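Long-range contacts in DUF1460 domain-containing protein (Legionella pneumophila subsp. pneumophila, PDB 2IM9), which is of unknown function but belongs to a papain-like amidase family and probably hydrolyses an amide bond, perhaps in peptidoglycan: residues Lys65-Ile70 / Asp91-Asp96; Thr97-Val102 / Ser267-Ala272; Leu279-Ala284 / Val292-Ile297. All coordinates share one frame; numbering follows the deposited sequence.

How the contacts relate
The three contacts follow one another along the chain and converge on one helix-on-sheet core, their centres about 10 Å (contacts 1 and 2), 11 Å (contacts 2 and 3) and 14 Å (contacts 1 and 3) apart. In contact 1 two segments meet at the start of helix 95-107, contact 2 lays that helix on strand 264-275, and contact 3 pairs strand 278-285, the neighbour of 264-275 in the antiparallel sheet, with strand 290-295. Lys65 of contact 1 forms a salt bridge with Asp293 of contact 3, so the loop is tied to the hairpin. Where contacts 1 and 2 meet, Cys95 lies against His268, a placement consistent with a papain-like hydrolase.

Contact 1 (Lys65-Ile70 / Asp91-Asp96); sequences KGTKYI and DGFDCD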
ATOM      1  N   LYS A  65      -1.158   9.121  13.018  1.00 20.84           N
ATOM      2  CA  LYS A  65      -1.739   8.137  13.945  1.00 21.65           C
ATOM      3  C   LYS A  65      -3.067   8.664  14.499  1.00 21.37           C
ATOM      4  O   LYS A  65      -3.190   9.862  14.809  1.00 21.79           O
ATOM      5  CB  LYS A  65      -0.789   7.801  15.099  1.00 22.04           C
ATOM      6  CG  LYS A  65       0.318   6.828  14.728  1.00 24.59           C
ATOM      7  CD  LYS A  65       1.371   6.736  15.826  1.00 26.60           C
ATOM      8  CE  LYS A  65       0.846   6.010  17.050  1.00 27.99           C
ATOM      9  NZ  LYS A  65       1.954   5.851  18.034  1.00 28.73           N
ATOM     10  N   GLY A  66      -4.045   7.770  14.606  1.00 20.98           N
ATOM     11  CA  GLY A  66      -5.370   8.114  15.107  1.00 20.95           C
ATOM     12  C   GLY A  66      -6.363   8.604  14.069  1.00 20.47           C
ATOM     13  O   GLY A  66      -7.545   8.753  14.373  1.00 20.61           O
ATOM     14  N   THR A  67      -5.893   8.858  12.847  1.00 19.61           N
ATOM     15  CA  THR A  67      -6.776   9.211  11.726  1.00 19.24           C
ATOM     16  C   THR A  67      -7.654   8.024  11.339  1.00 18.87           C
ATOM     17  O   THR A  67      -7.181   6.884  11.266  1.00 18.40           O
ATOM     18  CB  THR A  67      -5.961   9.680  10.499  1.00 18.95           C
ATOM     19  OG1 THR A  67      -5.148  10.798  10.881  1.00 20.41           O
ATOM     20  CG2 THR A  67      -6.874  10.100   9.356  1.00 19.04           C
ATOM     21  N   LYS A  68      -8.930   8.290  11.069  1.00 18.63           N
ATOM     22  CA  LYS A  68      -9.894   7.222  10.884  1.00 19.29           C
ATOM     23  C   LYS A  68      -9.632   6.407   9.627  1.00 19.31           C
ATOM     24  O   LYS A  68      -9.038   6.903   8.664  1.00 19.23           O
ATOM     25  CB  LYS A  68     -11.323   7.766  10.859  1.00 20.13           C
ATOM     26  CG  LYS A  68     -11.713   8.432   9.571  1.00 23.53           C
ATOM     27  CD  LYS A  68     -13.131   8.972   9.650  1.00 28.12           C
ATOM     28  CE  LYS A  68     -13.319  10.093   8.649  1.00 30.70           C
ATOM     29  NZ  LYS A  68     -14.764  10.417   8.499  1.00 33.84           N
ATOM     30  N   TYR A  69     -10.109   5.170   9.654  1.00 18.75           N
ATOM     31  CA  TYR A  69     -10.049   4.272   8.524  1.00 18.93           C
ATOM     32  C   TYR A  69     -11.199   4.581   7.585  1.00 18.49           C
ATOM     33  O   TYR A  69     -12.350   4.687   8.028  1.00 19.23           O
ATOM     34  CB  TYR A  69     -10.147   2.820   9.017  1.00 19.18           C
ATOM     35  CG  TYR A  69     -10.038   1.802   7.922  1.00 20.67           C
ATOM     36  CD1 TYR A  69      -8.785   1.384   7.467  1.00 19.38           C
ATOM     37  CD2 TYR A  69     -11.183   1.261   7.331  1.00 20.16           C
ATOM     38  CE1 TYR A  69      -8.673   0.443   6.452  1.00 22.08           C
ATOM     39  CE2 TYR A  69     -11.083   0.311   6.297  1.00 22.47           C
ATOM     40  CZ  TYR A  69      -9.818  -0.082   5.867  1.00 22.66           C
ATOM     41  OH  TYR A  69      -9.713  -1.021   4.863  1.00 24.26           O
ATOM     42  N   ILE A  70     -10.895   4.762   6.300  1.00 18.13           N
ATOM     43  CA  ILE A  70     -11.931   4.819   5.268  1.00 18.21           C
ATOM     44  C   ILE A  70     -11.566   3.839   4.160  1.00 18.61           C
ATOM     45  O   ILE A  70     -10.533   3.993   3.514  1.00 17.93           O
ATOM     46  CB  ILE A  70     -12.108   6.225   4.649  1.00 17.52           C
ATOM     47  CG1 ILE A  70     -12.395   7.256   5.744  1.00 18.75           C
ATOM     48  CG2 ILE A  70     -13.203   6.199   3.585  1.00 17.74           C
ATOM     49  CD1 ILE A  70     -12.380   8.702   5.263  1.00 19.26           C
ATOM     50  N   ASP A  91      -7.924  13.236   6.208  1.00 17.98           N
ATOM     51  CA  ASP A  91      -9.007  12.955   7.163  1.00 18.68           C
ATOM     52  C   ASP A  91      -9.339  11.457   7.281  1.00 18.45           C
ATOM     53  O   ASP A  91     -10.175  11.062   8.090  1.00 18.40           O
ATOM     54  CB  ASP A  91     -10.273  13.729   6.771  1.00 19.55           C
ATOM     55  CG  ASP A  91     -10.865  13.243   5.460  1.00 21.45           C
ATOM     56  OD1 ASP A  91     -10.082  12.969   4.530  1.00 21.25           O
ATOM     57  OD2 ASP A  91     -12.102  13.117   5.353  1.00 24.27           O
ATOM     58  N   GLY A  92      -8.691  10.624   6.469  1.00 17.51           N
ATOM     59  CA  GLY A  92      -8.994   9.189   6.472  1.00 16.61           C
ATOM     60  C   GLY A  92      -8.031   8.457   5.559  1.00 16.66           C
ATOM     61  O   GLY A  92      -7.516   9.057   4.616  1.00 15.05           O
ATOM     62  N   PHE A  93      -7.795   7.180   5.854  1.00 15.63           N
ATOM     63  CA  PHE A  93      -6.903   6.321   5.074  1.00 15.54           C
ATOM     64  C   PHE A  93      -7.396   4.893   5.022  1.00 15.86           C
ATOM     65  O   PHE A  93      -8.058   4.433   5.959  1.00 15.59           O
ATOM     66  CB  PHE A  93      -5.523   6.262   5.735  1.00 15.32           C
ATOM     67  CG  PHE A  93      -4.801   7.577   5.761  1.00 15.03           C
ATOM     68  CD1 PHE A  93      -4.165   8.060   4.623  1.00 14.79           C
ATOM     69  CD2 PHE A  93      -4.758   8.334   6.938  1.00 16.16           C
ATOM     70  CE1 PHE A  93      -3.497   9.295   4.641  1.00 14.90           C
ATOM     71  CE2 PHE A  93      -4.090   9.550   6.975  1.00 15.52           C
ATOM     72  CZ  PHE A  93      -3.448  10.032   5.814  1.00 15.90           C
ATOM     73  N   ASP A  94      -7.028   4.168   3.961  1.00 14.79           N
ATOM     74  CA  ASP A  94      -7.050   2.711   4.035  1.00 15.51           C
ATOM     75  C   ASP A  94      -5.597   2.214   4.047  1.00 14.44           C
ATOM     76  O   ASP A  94      -4.672   3.032   4.078  1.00 13.85           O
ATOM     77  CB  ASP A  94      -7.905   2.089   2.935  1.00 15.73           C
ATOM     78  CG  ASP A  94      -7.375   2.344   1.554  1.00 18.80           C
ATOM     79  OD1 ASP A  94      -6.151   2.204   1.329  1.00 18.55           O
ATOM     80  OD2 ASP A  94      -8.210   2.637   0.658  1.00 22.51           O
ATOM     81  N   CYS A  95      -5.358   0.904   4.065  1.00 14.93           N
ATOM     82  CA  CYS A  95      -3.974   0.478   4.256  1.00 15.59           C
ATOM     83  C   CYS A  95      -3.077   0.951   3.117  1.00 15.30           C
ATOM     84  O   CYS A  95      -1.928   1.348   3.350  1.00 16.34           O
ATOM     85  CB  CYS A  95      -3.838  -1.034   4.450  1.00 15.90           C
ATOM     86  SG  CYS A  95      -4.310  -2.014   3.044  1.00 21.78           S
ATOM     87  N   ASP A  96      -3.615   0.927   1.895  1.00 15.86           N
ATOM     88  CA  ASP A  96      -2.856   1.296   0.692  1.00 15.99           C
ATOM     89  C   ASP A  96      -2.643   2.799   0.604  1.00 14.76           C
ATOM     90  O   ASP A  96      -1.544   3.251   0.319  1.00 14.53           O
ATOM     91  CB  ASP A  96      -3.608   0.851  -0.576  1.00 17.39           C
ATOM     92  CG  ASP A  96      -3.958  -0.619  -0.572  1.00 22.93           C
ATOM     93  OD1 ASP A  96      -3.048  -1.442  -0.401  1.00 28.16           O
ATOM     94  OD2 ASP A  96      -5.153  -0.947  -0.759  1.00 28.63           O
TER
HETATM   95  O   HOH W   1      -9.745  11.194  11.343  1.00 28.94           O
HETATM   96  O   HOH W   2     -14.493  12.078   6.410  1.00 42.31           O
HETATM   97  O   HOH W   3      -7.243  -1.373   4.040  1.00 29.83           O
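Thr67-Ile70 and Asp91-Cys95 meet at 68° between their end-to-end directions, with a single backbone bridge between Tyr69 and Phe93. Phe93 N donates to Lys68 O over 3.1 Å, and Ile70 N returns a bond of 2.9 Å to Phe93 O, reaching it from above the carbonyl plane. The bare CA of Gly92 admits Ile70 CD1 to 3.6 Å. With Thr67 OG1 beside the backbone N (chi1 -58°), the methyl CG2 is the branch anti to N, and it comes to 3.5 Å from Gly92 N, while Thr67 CB sits at the edge of the Phe93 ring; the hydroxyl is bonded to Phe64 O. The Tyr69 ring crosses Asp94 obliquely, CE1 3.7 Å from Asp94 CA. Its OH meets, in the ring plane, a water that accepts from Cys95 N. A second water joins Lys68 NZ to Asp91 OD2, whose carboxylate also forms a salt bridge with Arg89. Asp94 is the N-cap of helix 95-107: OD1 takes the amide of Thr97 and, weakly, that of Asp96. A cysteine at the start of a helix is as in papain-like (clan CA) hydrolases, the clan of this family, so Cys95 is probably placed like their nucleophile.

Contact 2 (Thr97-Val102 / Ser267-Ala272); sequences TYVNTV and SHLGFA
Phe271 holds its CG beside the backbone N (chi1 -65°), which aims the ring from strand 264-275 at helix 95-107, and Tyr98 has its CG trans to its own N, which swings the phenol out from the helix to meet that ring. The two aromatics form an offset edge-to-face pair with planes 73° apart. Phe271 supplies the edge and Tyr98 the face, and the nearest atoms, Tyr98 CE2 and Phe271 CD2, are 4.0 Å apart. Val102 and Phe271 come at each other from opposite directions, Val102 CB 3.6 Å from Phe271 CE2, and Val102 also lays CG2 over one face of the Tyr98 ring, near the rim. Over one face of the Phe271 ring stands Val99 CG2. The same methyl settles on the strand backbone, 3.8 Å from Gly270 CA, where no side chain intervenes, and it touches Leu269 CG at 4.0 Å. Val99 thus occupies the middle of the interface, between Phe271 and Leu269.

No hydrogen bond crosses the contact, and all six touching residues are buried. Two polar groups of the helix find partners away from the strand: Thr101 OG1 gives a 2.7 Å bond to Thr97 O, which takes Thr101 N from the other face of its carbonyl plane, and Tyr98 OH is bonded to Ser61 O. Leu103 extends the apolar cover of Phe271 along the helix. The segments run in roughly the same direction, 36° apart, with axes 8.1 Å distant at closest approach. This is the hydrophobic seam of a central helix packed on an antiparallel sheet, the core of the papain-like fold; here the helix begins with Cys95 and the strand carries His268 beside it, as the catalytic pair does in relatives of this clan.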
ATOM      1  N   THR A  97      -3.696   3.574   0.833  1.00 13.80           N
ATOM      2  CA  THR A  97      -3.574   5.028   0.726  1.00 14.36           C
ATOM      3  C   THR A  97      -2.699   5.616   1.839  1.00 14.21           C
ATOM      4  O   THR A  97      -2.028   6.639   1.634  1.00 14.62           O
ATOM      5  CB  THR A  97      -4.941   5.738   0.633  1.00 14.80           C
ATOM      6  OG1 THR A  97      -5.603   5.689   1.901  1.00 15.77           O
ATOM      7  CG2 THR A  97      -5.837   5.065  -0.439  1.00 15.69           C
ATOM      8  N   TYR A  98      -2.696   4.990   3.011  1.00 12.87           N
ATOM      9  CA  TYR A  98      -1.799   5.423   4.072  1.00 13.45           C
ATOM     10  C   TYR A  98      -0.344   5.308   3.636  1.00 12.97           C
ATOM     11  O   TYR A  98       0.430   6.252   3.745  1.00 13.05           O
ATOM     12  CB  TYR A  98      -2.060   4.615   5.342  1.00 13.33           C
ATOM     13  CG  TYR A  98      -1.195   4.989   6.510  1.00 13.68           C
ATOM     14  CD1 TYR A  98      -1.213   6.283   7.041  1.00 14.51           C
ATOM     15  CD2 TYR A  98      -0.378   4.030   7.130  1.00 13.18           C
ATOM     16  CE1 TYR A  98      -0.406   6.615   8.139  1.00 14.35           C
ATOM     17  CE2 TYR A  98       0.426   4.358   8.207  1.00 13.28           C
ATOM     18  CZ  TYR A  98       0.392   5.639   8.716  1.00 14.33           C
ATOM     19  OH  TYR A  98       1.181   5.942   9.795  1.00 15.27           O
ATOM     20  N   VAL A  99       0.037   4.137   3.135  1.00 13.56           N
ATOM     21  CA  VAL A  99       1.429   3.933   2.743  1.00 13.01           C
ATOM     22  C   VAL A  99       1.800   4.878   1.591  1.00 13.56           C
ATOM     23  O   VAL A  99       2.859   5.521   1.624  1.00 13.25           O
ATOM     24  CB  VAL A  99       1.668   2.444   2.429  1.00 13.53           C
ATOM     25  CG1 VAL A  99       2.990   2.228   1.700  1.00 12.81           C
ATOM     26  CG2 VAL A  99       1.662   1.645   3.731  1.00 14.13           C
ATOM     27  N   ASN A 100       0.919   4.985   0.598  1.00 13.61           N
ATOM     28  CA  ASN A 100       1.171   5.869  -0.543  1.00 14.22           C
ATOM     29  C   ASN A 100       1.321   7.332  -0.126  1.00 14.12           C
ATOM     30  O   ASN A 100       2.200   8.052  -0.624  1.00 14.10           O
ATOM     31  CB  ASN A 100       0.019   5.765  -1.541  1.00 14.60           C
ATOM     32  CG  ASN A 100       0.187   4.602  -2.499  1.00 19.87           C
ATOM     33  OD1 ASN A 100       1.301   4.251  -2.866  1.00 24.37           O
ATOM     34  ND2 ASN A 100      -0.928   4.013  -2.925  1.00 23.58           N
ATOM     35  N   THR A 101       0.451   7.768   0.769  1.00 13.24           N
ATOM     36  CA  THR A 101       0.477   9.167   1.204  1.00 13.49           C
ATOM     37  C   THR A 101       1.750   9.444   2.013  1.00 14.04           C
ATOM     38  O   THR A 101       2.464  10.416   1.742  1.00 13.66           O
ATOM     39  CB  THR A 101      -0.761   9.524   2.010  1.00 13.94           C
ATOM     40  OG1 THR A 101      -1.912   9.317   1.181  1.00 14.24           O
ATOM     41  CG2 THR A 101      -0.693  10.980   2.433  1.00 14.13           C
ATOM     42  N   VAL A 102       2.061   8.570   2.966  1.00 13.73           N
ATOM     43  CA  VAL A 102       3.263   8.765   3.790  1.00 13.69           C
ATOM     44  C   VAL A 102       4.540   8.776   2.931  1.00 13.97           C
ATOM     45  O   VAL A 102       5.371   9.685   3.065  1.00 14.80           O
ATOM     46  CB  VAL A 102       3.377   7.717   4.917  1.00 14.82           C
ATOM     47  CG1 VAL A 102       4.767   7.814   5.582  1.00 14.14           C
ATOM     48  CG2 VAL A 102       2.256   7.934   5.942  1.00 12.90           C
ATOM     49  N   SER A 267      -2.700  -9.019   1.267  1.00 17.21           N
ATOM     50  CA  SER A 267      -3.990  -8.677   1.891  1.00 17.56           C
ATOM     51  C   SER A 267      -3.940  -7.386   2.704  1.00 17.24           C
ATOM     52  O   SER A 267      -4.994  -6.791   3.018  1.00 18.12           O
ATOM     53  CB  SER A 267      -4.457  -9.829   2.791  1.00 18.18           C
ATOM     54  OG  SER A 267      -3.449 -10.179   3.732  1.00 18.76           O
ATOM     55  N   HIS A 268      -2.732  -6.930   3.028  1.00 15.72           N
ATOM     56  CA  HIS A 268      -2.552  -5.767   3.897  1.00 15.24           C
ATOM     57  C   HIS A 268      -1.103  -5.283   3.859  1.00 15.26           C
ATOM     58  O   HIS A 268      -0.194  -6.011   3.438  1.00 15.20           O
ATOM     59  CB  HIS A 268      -2.937  -6.138   5.348  1.00 15.69           C
ATOM     60  CG  HIS A 268      -3.091  -4.964   6.260  1.00 16.72           C
ATOM     61  ND1 HIS A 268      -2.547  -4.926   7.527  1.00 21.56           N
ATOM     62  CD2 HIS A 268      -3.744  -3.790   6.095  1.00 17.71           C
ATOM     63  CE1 HIS A 268      -2.843  -3.767   8.099  1.00 17.97           C
ATOM     64  NE2 HIS A 268      -3.573  -3.063   7.252  1.00 21.97           N
ATOM     65  N   LEU A 269      -0.902  -4.034   4.266  1.00 14.60           N
ATOM     66  CA  LEU A 269       0.450  -3.484   4.364  1.00 15.35           C
ATOM     67  C   LEU A 269       0.537  -2.306   5.299  1.00 15.17           C
ATOM     68  O   LEU A 269      -0.481  -1.737   5.700  1.00 15.43           O
ATOM     69  CB  LEU A 269       1.040  -3.154   2.983  1.00 16.24           C
ATOM     70  CG  LEU A 269       0.517  -1.920   2.238  1.00 18.14           C
ATOM     71  CD1 LEU A 269       1.465  -1.607   1.088  1.00 17.46           C
ATOM     72  CD2 LEU A 269      -0.836  -2.198   1.686  1.00 21.91           C
ATOM     73  N   GLY A 270       1.764  -1.935   5.640  1.00 14.97           N
ATOM     74  CA  GLY A 270       2.009  -0.847   6.596  1.00 14.20           C
ATOM     75  C   GLY A 270       3.509  -0.686   6.745  1.00 14.31           C
ATOM     76  O   GLY A 270       4.278  -1.251   5.950  1.00 14.44           O
ATOM     77  N   PHE A 271       3.930   0.058   7.768  1.00 13.94           N
ATOM     78  CA  PHE A 271       5.344   0.332   7.993  1.00 13.77           C
ATOM     79  C   PHE A 271       5.881  -0.384   9.222  1.00 14.11           C
ATOM     80  O   PHE A 271       5.138  -0.608  10.194  1.00 14.71           O
ATOM     81  CB  PHE A 271       5.576   1.833   8.208  1.00 13.91           C
ATOM     82  CG  PHE A 271       5.256   2.679   7.007  1.00 14.51           C
ATOM     83  CD1 PHE A 271       6.118   2.723   5.922  1.00 14.86           C
ATOM     84  CD2 PHE A 271       4.085   3.430   6.965  1.00 15.02           C
ATOM     85  CE1 PHE A 271       5.827   3.509   4.802  1.00 14.44           C
ATOM     86  CE2 PHE A 271       3.781   4.222   5.852  1.00 15.22           C
ATOM     87  CZ  PHE A 271       4.658   4.263   4.766  1.00 15.60           C
ATOM     88  N   ALA A 272       7.150  -0.761   9.143  1.00 13.60           N
ATOM     89  CA  ALA A 272       7.907  -1.264  10.289  1.00 13.92           C
ATOM     90  C   ALA A 272       8.496  -0.063  10.990  1.00 14.94           C
ATOM     91  O   ALA A 272       9.263   0.681  10.388  1.00 14.95           O
ATOM     92  CB  ALA A 272       9.041  -2.200   9.822  1.00 14.48           C
TER

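Contact 3 (Leu279-Ala284 / Val292-Ile297); sequences LFFRQA and VDVSLI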
ATOM      1  N   LEU A 279       9.645  -3.532  17.924  1.00 17.61           N
ATOM      2  CA  LEU A 279       9.225  -3.334  16.537  1.00 16.91           C
ATOM      3  C   LEU A 279       7.704  -3.274  16.426  1.00 16.72           C
ATOM      4  O   LEU A 279       7.004  -4.207  16.840  1.00 16.07           O
ATOM      5  CB  LEU A 279       9.791  -4.440  15.653  1.00 17.29           C
ATOM      6  CG  LEU A 279       9.489  -4.410  14.154  1.00 17.70           C
ATOM      7  CD1 LEU A 279       9.932  -3.100  13.536  1.00 17.82           C
ATOM      8  CD2 LEU A 279      10.196  -5.618  13.521  1.00 17.71           C
ATOM      9  N   PHE A 280       7.224  -2.181  15.824  1.00 16.55           N
ATOM     10  CA  PHE A 280       5.803  -1.947  15.611  1.00 16.16           C
ATOM     11  C   PHE A 280       5.407  -2.008  14.136  1.00 16.07           C
ATOM     12  O   PHE A 280       6.218  -1.764  13.238  1.00 15.77           O
ATOM     13  CB  PHE A 280       5.365  -0.624  16.263  1.00 16.93           C
ATOM     14  CG  PHE A 280       5.472  -0.650  17.765  1.00 17.86           C
ATOM     15  CD1 PHE A 280       4.393  -1.046  18.547  1.00 18.13           C
ATOM     16  CD2 PHE A 280       6.683  -0.359  18.386  1.00 19.97           C
ATOM     17  CE1 PHE A 280       4.515  -1.116  19.955  1.00 20.21           C
ATOM     18  CE2 PHE A 280       6.808  -0.422  19.768  1.00 20.75           C
ATOM     19  CZ  PHE A 280       5.718  -0.801  20.550  1.00 21.32           C
ATOM     20  N   PHE A 281       4.161  -2.372  13.924  1.00 15.70           N
ATOM     21  CA  PHE A 281       3.537  -2.379  12.608  1.00 16.30           C
ATOM     22  C   PHE A 281       2.586  -1.195  12.633  1.00 16.05           C
ATOM     23  O   PHE A 281       1.583  -1.187  13.360  1.00 16.37           O
ATOM     24  CB  PHE A 281       2.811  -3.706  12.414  1.00 16.91           C
ATOM     25  CG  PHE A 281       2.219  -3.914  11.059  1.00 16.83           C
ATOM     26  CD1 PHE A 281       2.878  -3.493   9.892  1.00 17.41           C
ATOM     27  CD2 PHE A 281       1.036  -4.639  10.935  1.00 18.59           C
ATOM     28  CE1 PHE A 281       2.333  -3.750   8.633  1.00 19.06           C
ATOM     29  CE2 PHE A 281       0.489  -4.901   9.662  1.00 20.62           C
ATOM     30  CZ  PHE A 281       1.139  -4.452   8.523  1.00 19.10           C
ATOM     31  N   ARG A 282       2.940  -0.161  11.878  1.00 15.34           N
ATOM     32  CA  ARG A 282       2.141   1.061  11.844  1.00 15.44           C
ATOM     33  C   ARG A 282       1.296   1.043  10.582  1.00 15.95           C
ATOM     34  O   ARG A 282       1.821   1.009   9.483  1.00 15.91           O
ATOM     35  CB  ARG A 282       3.053   2.284  11.870  1.00 15.67           C
ATOM     36  CG  ARG A 282       2.294   3.617  11.889  1.00 15.78           C
ATOM     37  CD  ARG A 282       3.272   4.756  12.159  1.00 17.01           C
ATOM     38  NE  ARG A 282       3.721   4.758  13.552  1.00 16.51           N
ATOM     39  CZ  ARG A 282       4.766   5.450  13.989  1.00 17.10           C
ATOM     40  NH1 ARG A 282       5.484   6.192  13.152  1.00 18.98           N
ATOM     41  NH2 ARG A 282       5.098   5.397  15.276  1.00 18.50           N
ATOM     42  N   GLN A 283      -0.027   1.018  10.741  1.00 16.61           N
ATOM     43  CA  GLN A 283      -0.901   0.854   9.574  1.00 17.52           C
ATOM     44  C   GLN A 283      -2.301   1.358   9.825  1.00 17.97           C
ATOM     45  O   GLN A 283      -2.686   1.592  10.968  1.00 17.47           O
ATOM     46  CB  GLN A 283      -0.953  -0.604   9.055  1.00 18.22           C
ATOM     47  CG  GLN A 283      -0.599  -1.671  10.046  1.00 21.79           C
ATOM     48  CD  GLN A 283      -1.720  -1.986  11.033  1.00 25.10           C
ATOM     49  OE1 GLN A 283      -2.802  -2.458  10.646  1.00 25.54           O
ATOM     50  NE2 GLN A 283      -1.435  -1.793  12.320  1.00 26.97           N
ATOM     51  N   ALA A 284      -3.024   1.566   8.732  1.00 17.42           N
ATOM     52  CA  ALA A 284      -4.424   1.951   8.771  1.00 18.70           C
ATOM     53  C   ALA A 284      -5.197   0.648   8.879  1.00 19.74           C
ATOM     54  O   ALA A 284      -5.162  -0.192   7.962  1.00 19.28           O
ATOM     55  CB  ALA A 284      -4.797   2.724   7.504  1.00 18.67           C
ATOM     56  N   VAL A 292      -3.036   2.916  13.500  1.00 17.88           N
ATOM     57  CA  VAL A 292      -2.516   2.501  14.810  1.00 18.96           C
ATOM     58  C   VAL A 292      -1.106   1.932  14.730  1.00 19.60           C
ATOM     59  O   VAL A 292      -0.661   1.542  13.657  1.00 18.90           O
ATOM     60  CB  VAL A 292      -3.428   1.419  15.468  1.00 18.84           C
ATOM     61  CG1 VAL A 292      -4.813   1.978  15.747  1.00 20.37           C
ATOM     62  CG2 VAL A 292      -3.492   0.117  14.629  1.00 18.77           C
ATOM     63  N   ASP A 293      -0.430   1.894  15.883  1.00 19.57           N
ATOM     64  CA  ASP A 293       0.790   1.114  16.098  1.00 19.92           C
ATOM     65  C   ASP A 293       0.433  -0.148  16.866  1.00 21.10           C
ATOM     66  O   ASP A 293      -0.199  -0.061  17.923  1.00 21.36           O
ATOM     67  CB  ASP A 293       1.768   1.905  16.980  1.00 20.35           C
ATOM     68  CG  ASP A 293       2.588   2.899  16.204  1.00 21.43           C
ATOM     69  OD1 ASP A 293       2.524   2.855  14.964  1.00 24.70           O
ATOM     70  OD2 ASP A 293       3.296   3.719  16.829  1.00 21.97           O
ATOM     71  N   VAL A 294       0.820  -1.310  16.347  1.00 19.79           N
ATOM     72  CA  VAL A 294       0.666  -2.570  17.094  1.00 19.92           C
ATOM     73  C   VAL A 294       2.000  -3.325  17.079  1.00 19.28           C
ATOM     74  O   VAL A 294       2.741  -3.252  16.102  1.00 19.40           O
ATOM     75  CB  VAL A 294      -0.459  -3.490  16.526  1.00 19.86           C
ATOM     76  CG1 VAL A 294      -1.835  -2.814  16.570  1.00 21.73           C
ATOM     77  CG2 VAL A 294      -0.111  -3.965  15.119  1.00 20.03           C
ATOM     78  N   SER A 295       2.319  -4.035  18.160  1.00 18.91           N
ATOM     79  CA  SER A 295       3.518  -4.881  18.166  1.00 17.94           C
ATOM     80  C   SER A 295       3.522  -5.788  16.936  1.00 17.21           C
ATOM     81  O   SER A 295       2.546  -6.502  16.709  1.00 16.53           O
ATOM     82  CB  SER A 295       3.568  -5.755  19.419  1.00 18.88           C
ATOM     83  OG  SER A 295       4.423  -6.880  19.207  1.00 18.75           O
ATOM     84  N   LEU A 296       4.598  -5.756  16.133  1.00 16.98           N
ATOM     85  CA  LEU A 296       4.613  -6.584  14.917  1.00 17.23           C
ATOM     86  C   LEU A 296       4.636  -8.074  15.289  1.00 16.87           C
ATOM     87  O   LEU A 296       3.943  -8.881  14.688  1.00 15.98           O
ATOM     88  CB  LEU A 296       5.771  -6.228  13.965  1.00 17.38           C
ATOM     89  CG  LEU A 296       5.856  -7.151  12.730  1.00 18.29           C
ATOM     90  CD1 LEU A 296       4.678  -6.917  11.732  1.00 17.78           C
ATOM     91  CD2 LEU A 296       7.204  -7.086  12.012  1.00 18.47           C
ATOM     92  N   ILE A 297       5.431  -8.430  16.293  1.00 16.48           N
ATOM     93  CA  ILE A 297       5.472  -9.820  16.765  1.00 17.70           C
ATOM     94  C   ILE A 297       4.083 -10.308  17.197  1.00 17.78           C
ATOM     95  O   ILE A 297       3.623 -11.351  16.734  1.00 18.59           O
ATOM     96  CB  ILE A 297       6.535 -10.022  17.887  1.00 16.55           C
ATOM     97  CG1 ILE A 297       7.945  -9.828  17.310  1.00 18.83           C
ATOM     98  CG2 ILE A 297       6.380 -11.409  18.527  1.00 18.90           C
ATOM     99  CD1 ILE A 297       9.042  -9.730  18.365  1.00 19.00           C
TER
HETATM  100  O   HOH W   4       7.401  -6.625  17.940  1.00 20.23           O
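Arg282 and Asp293 lie side by side and point the same way, from facing positions of a non-hydrogen-bonded pair, with guanidinium and carboxylate planes only 16° apart. The arginine chain bends at its third torsion (chi3 -73°), which turns the guanidinium side-on to the carboxylate: NE reaches OD1 of Asp293 at 2.7 Å and NH2 reaches OD2 at 2.9 Å, each oxygen offering its syn lone pair.

On the face that carries Phe281, Gln283, Val292 and Val294, the contacts are mostly apolar. Gln283 CG stands over the centre of the Phe281 ring, 3.3 Å above its plane, and the bend at chi2 (78°) brings NE2 back to donate to Phe281 O over 3.2 Å. That carbonyl also accepts Val294 N, which arrives from the opposite face of its plane. NE2 rests against Val292 CG2 as well. Leu296 passes obliquely by Phe281, Leu296 CD1 lying 3.8 Å from Phe281 CB. It also runs alongside Leu279, with Leu296 CD2 3.7 Å from Leu279 CD2.

Backbone bonds fasten the antiparallel hairpin. Phe281 N reaches Val294 O at 2.7 Å, Gln283 and Val292 exchange a pair of bonds, and the nearly straight bond from Leu296 N to Leu279 O, 2.9 Å, carries the pairing into the first turn of helix 296-303, which Ser295 caps through Asp298 N.

Chemically, the buried Arg282 is well matched: Asp293 takes two of its N-H groups and NH1 is bonded to Ser61 OG. Lys65 adds a second cation to Asp293 OD2, an environment that would probably keep the carboxylate ionised; the two-pronged grip fixes the guanidinium and carboxylate nearly coplanar.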